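Local structure of Lmo2812 protein (Listeria monocytogenes EGD-e, 5ZQA) at residues E51-A61 against A171-F179; L89-L100 against M121-D132. The protein is a penicillin-binding protein of the peptidase S11 family that probably acts as a serine-type D-Ala-D-Ala carboxypeptidase in cell-wall peptidoglycan metabolism. All coordinates share one frame; numbering follows the deposited sequence.

Interaction 1 of 2, residues E51-A61 against A171-F179; sequences EQNADKVMPIA and AVSTTKDLF
Met58 and Ser173 face each other as the hydrogen-bonded pair of a two-stranded antiparallel ribbon, 58-59 against 172-173, whose second strand runs through Thr174 into helix 175-188 of the penicillin-binding domain. Met58 N reaches Ser173 O at 2.9 Å, nearly in line with the C=O bond (166°), and Ser173 N returns the bond to Met58 O. Two residues on, past the non-hydrogen-bonded pair Pro59-Val172, Ile60 N meets Ala171 O at 3.0 Å from above the carbonyl plane, and a water linking Ala171 O to Ala61 N extends the ladder. Apolar branches flank it. With CG1 anti to the backbone N (chi1 178°), Val57 lays that methyl against CB and CG2 of Val172. Ile60 divides its branches, CG1 meeting the methyl of Ala171 and CG2 touching both Ser173 CB and Leu178 CD1.

Beyond the ribbon, the type I turn Asn53-Lys56 sits over the start of the helix. Thr174 caps that helix, its OG1 accepting from Asp177 N, while a water accepts from Thr175 N and donates to the carbonyls of Asn53 and Lys56. Tyr41 OH, from the neighbouring strand, bonds both Thr175 OG1 and Glu51 OE2, probably steadying the Glu51 carboxylate for the outer ion pair. There Lys176 crosses Glu51 at about a right angle, and its NZ, turned by a bend at chi4 (-59°), takes the syn lone pair of OE2 at 2.7 Å.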
loop_
_atom_site.group_PDB
_atom_site.type_symbol
_atom_site.label_atom_id
_atom_site.label_comp_id
_atom_site.label_asym_id
_atom_site.label_seq_id
_atom_site.Cartn_x
_atom_site.Cartn_y
_atom_site.Cartn_z
ATOM N N GLU A 51 10.033 8.714 15.078
ATOM C CA GLU A 51 10.345 7.319 14.796
ATOM C C GLU A 51 10.235 6.460 16.047
ATOM O O GLU A 51 10.721 6.822 17.119
ATOM C CB GLU A 51 11.751 7.175 14.200
ATOM C CG GLU A 51 11.817 7.451 12.704
ATOM C CD GLU A 51 13.196 7.192 12.101
ATOM O OE1 GLU A 51 14.220 7.473 12.765
ATOM O OE2 GLU A 51 13.260 6.708 10.956
ATOM N N GLN A 52 9.599 5.311 15.887
ATOM C CA GLN A 52 9.494 4.316 16.942
ATOM C C GLN A 52 9.696 2.943 16.327
ATOM O O GLN A 52 8.887 2.523 15.504
ATOM C CB GLN A 52 8.133 4.410 17.631
ATOM C CG GLN A 52 7.887 3.358 18.694
ATOM C CD GLN A 52 6.484 3.444 19.273
ATOM O OE1 GLN A 52 5.771 4.434 19.074
ATOM N NE2 GLN A 52 6.082 2.403 19.998
ATOM N N ASN A 53 10.785 2.265 16.693
ATOM C CA ASN A 53 11.121 0.965 16.103
ATOM C C ASN A 53 11.221 1.046 14.585
ATOM O O ASN A 53 10.775 0.146 13.879
ATOM C CB ASN A 53 10.089 -0.103 16.508
ATOM C CG ASN A 53 10.221 -0.518 17.955
ATOM O OD1 ASN A 53 11.306 -0.450 18.531
ATOM N ND2 ASN A 53 9.118 -0.960 18.550
ATOM N N ALA A 54 11.838 2.117 14.092
ATOM C CA ALA A 54 11.875 2.395 12.655
ATOM C C ALA A 54 12.786 1.448 11.877
ATOM O O ALA A 54 12.719 1.391 10.641
ATOM C CB ALA A 54 12.312 3.829 12.428
ATOM N N ASP A 55 13.650 0.735 12.595
ATOM C CA ASP A 55 14.579 -0.213 11.989
ATOM C C ASP A 55 14.133 -1.658 12.198
ATOM O O ASP A 55 14.812 -2.584 11.752
ATOM C CB ASP A 55 15.995 -0.032 12.557
ATOM C CG ASP A 55 16.567 1.345 12.289
ATOM O OD1 ASP A 55 16.957 1.621 11.132
ATOM O OD2 ASP A 55 16.647 2.148 13.245
ATOM N N LYS A 56 13.006 -1.852 12.880
ATOM C CA LYS A 56 12.515 -3.184 13.197
ATOM C C LYS A 56 11.854 -3.847 11.986
ATOM O O LYS A 56 11.000 -3.257 11.323
ATOM C CB LYS A 56 11.524 -3.126 14.362
ATOM C CG LYS A 56 10.956 -4.490 14.746
ATOM C CD LYS A 56 10.120 -4.435 16.011
ATOM C CE LYS A 56 9.625 -5.830 16.376
ATOM N NZ LYS A 56 8.688 -5.822 17.529
ATOM N N VAL A 57 12.252 -5.077 11.695
ATOM C CA VAL A 57 11.642 -5.827 10.601
ATOM C C VAL A 57 10.236 -6.300 10.989
ATOM O O VAL A 57 10.048 -6.974 12.007
ATOM C CB VAL A 57 12.513 -7.021 10.201
ATOM C CG1 VAL A 57 11.846 -7.832 9.090
ATOM C CG2 VAL A 57 13.885 -6.532 9.756
ATOM N N MET A 58 9.258 -5.934 10.166
ATOM C CA MET A 58 7.843 -6.158 10.450
ATOM C C MET A 58 7.128 -6.756 9.252
ATOM O O MET A 58 7.421 -6.386 8.120
ATOM C CB MET A 58 7.148 -4.837 10.809
ATOM C CG MET A 58 7.757 -4.085 11.970
ATOM S SD MET A 58 7.349 -4.861 13.543
ATOM C CE MET A 58 5.653 -4.295 13.758
ATOM N N PRO A 59 6.164 -7.659 9.489
ATOM C CA PRO A 59 5.278 -8.103 8.403
ATOM C C PRO A 59 4.445 -6.943 7.871
ATOM O O PRO A 59 3.935 -6.124 8.649
ATOM C CB PRO A 59 4.374 -9.147 9.072
ATOM C CG PRO A 59 5.050 -9.503 10.346
ATOM C CD PRO A 59 5.838 -8.303 10.773
ATOM N N ILE A 60 4.303 -6.863 6.554
ATOM C CA ILE A 60 3.618 -5.713 5.965
ATOM C C ILE A 60 2.360 -6.045 5.174
ATOM O O ILE A 60 1.625 -5.127 4.798
ATOM C CB ILE A 60 4.556 -4.905 5.043
ATOM C CG1 ILE A 60 5.033 -5.759 3.853
ATOM C CG2 ILE A 60 5.708 -4.317 5.862
ATOM C CD1 ILE A 60 5.729 -4.940 2.748
ATOM N N ALA A 61 2.117 -7.331 4.919
ATOM C CA ALA A 61 0.859 -7.783 4.316
ATOM C C ALA A 61 0.498 -6.985 3.050
ATOM O O ALA A 61 1.338 -6.828 2.166
ATOM C CB ALA A 61 -0.257 -7.709 5.351
ATOM N N ALA A 171 5.913 -11.258 3.574
ATOM C CA ALA A 171 6.456 -9.977 3.145
ATOM C C ALA A 171 6.830 -9.148 4.369
ATOM O O ALA A 171 6.013 -8.997 5.278
ATOM C CB ALA A 171 5.448 -9.237 2.297
ATOM N N VAL A 172 8.047 -8.620 4.389
ATOM C CA VAL A 172 8.497 -7.819 5.526
ATOM C C VAL A 172 9.241 -6.572 5.069
ATOM O O VAL A 172 9.794 -6.523 3.961
ATOM C CB VAL A 172 9.425 -8.617 6.488
ATOM C CG1 VAL A 172 8.671 -9.791 7.136
ATOM C CG2 VAL A 172 10.681 -9.092 5.778
ATOM N N SER A 173 9.264 -5.569 5.944
ATOM C CA SER A 173 9.983 -4.328 5.665
ATOM C C SER A 173 10.166 -3.561 6.980
ATOM O O SER A 173 9.944 -4.114 8.057
ATOM C CB SER A 173 9.220 -3.495 4.621
ATOM O OG SER A 173 10.006 -2.427 4.121
ATOM N N THR A 174 10.581 -2.302 6.880
ATOM C CA THR A 174 10.745 -1.408 8.031
ATOM C C THR A 174 10.028 -0.106 7.737
ATOM O O THR A 174 9.740 0.168 6.569
ATOM C CB THR A 174 12.214 -1.085 8.305
ATOM O OG1 THR A 174 12.747 -0.362 7.187
ATOM C CG2 THR A 174 13.031 -2.364 8.505
ATOM N N THR A 175 9.768 0.725 8.749
ATOM C CA THR A 175 9.139 2.006 8.436
ATOM C C THR A 175 10.028 2.838 7.525
ATOM O O THR A 175 9.528 3.569 6.671
ATOM C CB THR A 175 8.797 2.870 9.671
ATOM O OG1 THR A 175 9.993 3.357 10.286
ATOM C CG2 THR A 175 7.953 2.100 10.665
ATOM N N LYS A 176 11.344 2.731 7.701
ATOM C CA LYS A 176 12.270 3.472 6.856
ATOM C C LYS A 176 12.147 3.047 5.385
ATOM O O LYS A 176 12.068 3.892 4.492
ATOM C CB LYS A 176 13.706 3.301 7.358
ATOM C CG LYS A 176 13.995 4.033 8.658
ATOM C CD LYS A 176 15.462 3.880 9.037
ATOM C CE LYS A 176 15.841 4.846 10.150
ATOM N NZ LYS A 176 15.617 6.276 9.764
ATOM N N ASP A 177 12.115 1.742 5.128
ATOM C CA ASP A 177 11.998 1.267 3.751
ATOM C C ASP A 177 10.615 1.567 3.159
ATOM O O ASP A 177 10.496 1.893 1.972
ATOM C CB ASP A 177 12.278 -0.228 3.687
ATOM C CG ASP A 177 13.756 -0.551 3.588
ATOM O OD1 ASP A 177 14.571 0.330 3.234
ATOM O OD2 ASP A 177 14.096 -1.720 3.839
ATOM N N LEU A 178 9.571 1.469 3.984
ATOM C CA LEU A 178 8.225 1.769 3.508
ATOM C C LEU A 178 8.078 3.258 3.153
ATOM O O LEU A 178 7.387 3.598 2.188
ATOM C CB LEU A 178 7.184 1.335 4.549
ATOM C CG LEU A 178 7.049 -0.180 4.700
ATOM C CD1 LEU A 178 6.208 -0.486 5.915
ATOM C CD2 LEU A 178 6.453 -0.816 3.442
ATOM N N PHE A 179 8.736 4.137 3.906
ATOM C CA PHE A 179 8.773 5.545 3.534
ATOM C C PHE A 179 9.398 5.735 2.152
ATOM O O PHE A 179 8.875 6.479 1.332
ATOM C CB PHE A 179 9.549 6.365 4.574
ATOM C CG PHE A 179 9.932 7.740 4.092
ATOM C CD1 PHE A 179 8.956 8.643 3.682
ATOM C CD2 PHE A 179 11.255 8.122 4.040
ATOM C CE1 PHE A 179 9.290 9.899 3.224
ATOM C CE2 PHE A 179 11.606 9.396 3.584
ATOM C CZ PHE A 179 10.618 10.282 3.178
HETATM O O HOH W 1 10.019 -0.678 11.294
HETATM O O HOH W 2 3.252 -9.891 5.735
#

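Interaction 2 of 2, residues L89-L100 against M121-D132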
loop_
_atom_site.group_PDB
_atom_site.type_symbol
_atom_site.label_atom_id
_atom_site.label_comp_id
_atom_site.label_asym_id
_atom_site.label_seq_id
_atom_site.Cartn_x
_atom_site.Cartn_y
_atom_site.Cartn_z
ATOM N N LEU A 89 -9.331 -13.120 -13.029
ATOM C CA LEU A 89 -8.930 -13.177 -11.629
ATOM C C LEU A 89 -8.414 -14.559 -11.266
ATOM O O LEU A 89 -9.056 -15.570 -11.570
ATOM C CB LEU A 89 -10.092 -12.817 -10.707
ATOM C CG LEU A 89 -10.404 -11.329 -10.639
ATOM C CD1 LEU A 89 -11.714 -11.103 -9.903
ATOM C CD2 LEU A 89 -9.222 -10.606 -9.965
ATOM N N VAL A 90 -7.252 -14.594 -10.625
ATOM C CA VAL A 90 -6.700 -15.846 -10.145
ATOM C C VAL A 90 -7.543 -16.324 -8.963
ATOM O O VAL A 90 -8.136 -15.525 -8.236
ATOM C CB VAL A 90 -5.212 -15.711 -9.723
ATOM C CG1 VAL A 90 -4.392 -15.013 -10.800
ATOM C CG2 VAL A 90 -5.101 -14.974 -8.416
ATOM N N ARG A 91 -7.620 -17.636 -8.785
ATOM C CA ARG A 91 -8.316 -18.192 -7.631
ATOM C C ARG A 91 -7.370 -18.232 -6.445
ATOM O O ARG A 91 -6.224 -18.661 -6.576
ATOM C CB ARG A 91 -8.849 -19.595 -7.932
ATOM C CG ARG A 91 -10.058 -19.598 -8.848
ATOM C CD ARG A 91 -10.482 -21.011 -9.208
ATOM N NE ARG A 91 -11.752 -21.012 -9.924
ATOM C CZ ARG A 91 -11.880 -20.736 -11.218
ATOM N NH1 ARG A 91 -10.810 -20.437 -11.944
ATOM N NH2 ARG A 91 -13.080 -20.758 -11.785
ATOM N N LEU A 92 -7.844 -17.763 -5.297
ATOM C CA LEU A 92 -7.039 -17.780 -4.084
ATOM C C LEU A 92 -7.321 -19.056 -3.304
ATOM O O LEU A 92 -8.466 -19.491 -3.227
ATOM C CB LEU A 92 -7.343 -16.558 -3.222
ATOM C CG LEU A 92 -7.179 -15.182 -3.872
ATOM C CD1 LEU A 92 -7.811 -14.133 -2.974
ATOM C CD2 LEU A 92 -5.708 -14.861 -4.128
ATOM N N ASP A 93 -6.292 -19.659 -2.720
ATOM C CA ASP A 93 -6.532 -20.842 -1.898
ATOM C C ASP A 93 -6.765 -20.464 -0.434
ATOM O O ASP A 93 -7.160 -21.300 0.372
ATOM C CB ASP A 93 -5.381 -21.842 -2.027
ATOM C CG ASP A 93 -4.021 -21.207 -1.832
ATOM O OD1 ASP A 93 -3.943 -20.120 -1.217
ATOM O OD2 ASP A 93 -3.026 -21.801 -2.303
ATOM N N ASP A 94 -6.528 -19.199 -0.100
ATOM C CA ASP A 94 -6.798 -18.696 1.245
ATOM C C ASP A 94 -8.225 -18.166 1.328
ATOM O O ASP A 94 -8.545 -17.142 0.728
ATOM C CB ASP A 94 -5.801 -17.596 1.626
ATOM C CG ASP A 94 -5.930 -17.151 3.085
ATOM O OD1 ASP A 94 -6.946 -17.464 3.747
ATOM O OD2 ASP A 94 -5.001 -16.470 3.571
ATOM N N PRO A 95 -9.080 -18.862 2.093
ATOM C CA PRO A 95 -10.495 -18.531 2.300
ATOM C C PRO A 95 -10.738 -17.166 2.938
ATOM O O PRO A 95 -11.728 -16.508 2.614
ATOM C CB PRO A 95 -10.977 -19.640 3.243
ATOM C CG PRO A 95 -9.747 -20.209 3.858
ATOM C CD PRO A 95 -8.692 -20.088 2.813
ATOM N N SER A 96 -9.854 -16.758 3.843
ATOM C CA SER A 96 -10.054 -15.539 4.621
ATOM C C SER A 96 -9.530 -14.279 3.923
ATOM O O SER A 96 -9.675 -13.172 4.440
ATOM C CB SER A 96 -9.381 -15.678 5.990
ATOM O OG SER A 96 -9.985 -16.713 6.751
ATOM N N ALA A 97 -8.921 -14.447 2.755
ATOM C CA ALA A 97 -8.324 -13.315 2.052
ATOM C C ALA A 97 -9.380 -12.482 1.325
ATOM O O ALA A 97 -10.279 -13.022 0.678
ATOM C CB ALA A 97 -7.264 -13.804 1.071
ATOM N N VAL A 98 -9.264 -11.164 1.454
ATOM C CA VAL A 98 -10.122 -10.220 0.752
ATOM C C VAL A 98 -9.973 -10.429 -0.749
ATOM O O VAL A 98 -8.860 -10.559 -1.262
ATOM C CB VAL A 98 -9.774 -8.766 1.123
ATOM C CG1 VAL A 98 -10.510 -7.779 0.238
ATOM C CG2 VAL A 98 -10.090 -8.507 2.597
ATOM N N SER A 99 -11.100 -10.489 -1.447
ATOM C CA SER A 99 -11.039 -10.706 -2.875
ATOM C C SER A 99 -12.164 -10.012 -3.623
ATOM O O SER A 99 -13.290 -9.845 -3.127
ATOM C CB SER A 99 -11.040 -12.206 -3.186
ATOM O OG SER A 99 -12.348 -12.705 -3.353
ATOM N N LEU A 100 -11.826 -9.594 -4.834
ATOM C CA LEU A 100 -12.776 -8.932 -5.704
ATOM C C LEU A 100 -13.818 -9.927 -6.184
ATOM O O LEU A 100 -14.995 -9.588 -6.300
ATOM C CB LEU A 100 -12.041 -8.295 -6.893
ATOM C CG LEU A 100 -12.890 -7.561 -7.933
ATOM C CD1 LEU A 100 -13.716 -6.451 -7.292
ATOM C CD2 LEU A 100 -12.015 -7.000 -9.047
ATOM N N MET A 121 -9.941 -1.489 -2.210
ATOM C CA MET A 121 -10.513 -2.473 -1.285
ATOM C C MET A 121 -9.530 -3.557 -0.864
ATOM O O MET A 121 -9.895 -4.468 -0.119
ATOM C CB MET A 121 -11.759 -3.132 -1.901
ATOM C CG MET A 121 -11.482 -4.000 -3.133
ATOM S SD MET A 121 -12.885 -5.022 -3.606
ATOM C CE MET A 121 -12.839 -6.275 -2.323
ATOM N N SER A 122 -8.294 -3.459 -1.350
ATOM C CA SER A 122 -7.222 -4.387 -0.994
ATOM C C SER A 122 -7.528 -5.791 -1.521
ATOM O O SER A 122 -7.366 -6.789 -0.822
ATOM C CB SER A 122 -7.007 -4.404 0.519
ATOM O OG SER A 122 -5.647 -4.670 0.820
ATOM N N ALA A 123 -7.968 -5.861 -2.771
ATOM C CA ALA A 123 -8.319 -7.144 -3.378
ATOM C C ALA A 123 -7.067 -7.959 -3.714
ATOM O O ALA A 123 -6.281 -7.596 -4.601
ATOM C CB ALA A 123 -9.170 -6.917 -4.632
ATOM N N ASN A 124 -6.883 -9.068 -3.012
ATOM C CA ASN A 124 -5.700 -9.903 -3.197
ATOM C C ASN A 124 -5.659 -10.594 -4.547
ATOM O O ASN A 124 -4.594 -10.714 -5.156
ATOM C CB ASN A 124 -5.619 -10.963 -2.097
ATOM C CG ASN A 124 -5.317 -10.366 -0.766
ATOM O OD1 ASN A 124 -4.198 -9.930 -0.527
ATOM N ND2 ASN A 124 -6.311 -10.330 0.117
ATOM N N ASP A 125 -6.815 -11.062 -5.016
ATOM C CA ASP A 125 -6.847 -11.722 -6.306
ATOM C C ASP A 125 -6.509 -10.740 -7.436
ATOM O O ASP A 125 -5.795 -11.104 -8.371
ATOM C CB ASP A 125 -8.200 -12.422 -6.547
ATOM C CG ASP A 125 -9.423 -11.529 -6.307
ATOM O OD1 ASP A 125 -9.306 -10.399 -5.797
ATOM O OD2 ASP A 125 -10.544 -12.002 -6.628
ATOM N N ALA A 126 -6.969 -9.493 -7.329
ATOM C CA ALA A 126 -6.636 -8.486 -8.339
ATOM C C ALA A 126 -5.124 -8.271 -8.420
ATOM O O ALA A 126 -4.537 -8.223 -9.510
ATOM C CB ALA A 126 -7.351 -7.186 -8.041
ATOM N N ALA A 127 -4.488 -8.164 -7.260
ATOM C CA ALA A 127 -3.036 -7.994 -7.212
ATOM C C ALA A 127 -2.295 -9.172 -7.845
ATOM O O ALA A 127 -1.359 -8.981 -8.616
ATOM C CB ALA A 127 -2.582 -7.798 -5.768
ATOM N N GLU A 128 -2.708 -10.391 -7.509
ATOM C CA GLU A 128 -2.030 -11.580 -8.027
ATOM C C GLU A 128 -2.181 -11.673 -9.543
ATOM O O GLU A 128 -1.253 -12.080 -10.247
ATOM C CB GLU A 128 -2.577 -12.855 -7.376
ATOM C CG GLU A 128 -2.217 -12.998 -5.892
ATOM C CD GLU A 128 -0.727 -13.118 -5.660
ATOM O OE1 GLU A 128 -0.241 -12.605 -4.620
ATOM O OE2 GLU A 128 -0.033 -13.727 -6.505
ATOM N N THR A 129 -3.349 -11.268 -10.029
ATOM C CA THR A 129 -3.659 -11.312 -11.459
ATOM C C THR A 129 -2.763 -10.332 -12.223
ATOM O O THR A 129 -2.212 -10.654 -13.281
ATOM C CB THR A 129 -5.139 -10.978 -11.714
ATOM O OG1 THR A 129 -5.968 -11.940 -11.054
ATOM C CG2 THR A 129 -5.453 -10.994 -13.202
ATOM N N LEU A 130 -2.601 -9.135 -11.668
ATOM C CA LEU A 130 -1.700 -8.144 -12.265
ATOM C C LEU A 130 -0.240 -8.609 -12.277
ATOM O O LEU A 130 0.453 -8.464 -13.285
ATOM C CB LEU A 130 -1.823 -6.814 -11.524
ATOM C CG LEU A 130 -3.167 -6.097 -11.675
ATOM C CD1 LEU A 130 -3.316 -4.980 -10.651
ATOM C CD2 LEU A 130 -3.331 -5.552 -13.089
ATOM N N GLY A 131 0.230 -9.161 -11.162
ATOM C CA GLY A 131 1.587 -9.672 -11.101
ATOM C C GLY A 131 1.824 -10.775 -12.128
ATOM O O GLY A 131 2.869 -10.805 -12.780
ATOM N N ASP A 132 0.860 -11.685 -12.254
ATOM C CA ASP A 132 0.939 -12.776 -13.229
ATOM C C ASP A 132 1.065 -12.247 -14.658
ATOM O O ASP A 132 1.881 -12.727 -15.446
ATOM C CB ASP A 132 -0.296 -13.675 -13.132
ATOM C CG ASP A 132 -0.235 -14.646 -11.977
ATOM O OD1 ASP A 132 0.693 -14.560 -11.145
ATOM O OD2 ASP A 132 -1.142 -15.504 -11.902
HETATM O O HOH W 3 -10.493 -14.789 -7.232
HETATM O O HOH W 4 -6.836 -10.031 3.027
#
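Residues 89-100, an irregular loop, run along the first turns of helix 124-135 and come closest at two places, Leu89 beside Thr129 and Ser99 beside Ala123. Val98 O anchors the second: Asn124 N reaches it at 3.0 Å from above the carbonyl plane, and Asn124 ND2 at 2.9 Å in that plane, on a lone pair. Asp125 holds CG between its backbone N and carbonyl carbon (chi1 51°), which brings OD1 to Leu100 N at 2.8 Å on the syn side. Its OD2 accepts from Tyr101 N and, through a water, is joined to Val90 O. At the other end Val90 N donates to Thr129 OG1, whose own proton goes to Asp125 O. Apolar contacts accompany these bonds: Val90 CG2 rests on Glu128 CB at 3.5 Å, and Leu92 lies across Asp125.

Ser122, a predicted active-site residue whose OG bonds Lys226 and Ser62, fits with Asn124 the SxN motif of penicillin-binding proteins. With ND2 on Val98 O and OD1 on NZ of Lys65, the predicted proton acceptor, the amide of Asn124 is gripped at both ends, which fixes its rotation, consistent with the loop acting as a second shell that orients Asn124 toward Lys65.

In the fold
The two contacts approach the predicted active site from different parts of the chain. Their centres lie 23 Å apart and their nearest atoms about 7 Å apart, without touching; residues 89-100 and 121-132 fall within the sequence interval between 51-61 and 171-179. Interaction 1 runs from the edge of the five-stranded sheet to Ala61, whose side chain is about 5 Å from that of Ser62, the predicted acylated serine, and about 7 Å from that of Lys65. Interaction 2 supplies Ser122, about 3 Å from Lys226 between side chains. Ser62 thus directly follows interaction 1 in sequence, with Lys65 three residues further on, whereas interaction 2 closes on the same pair from across the fold.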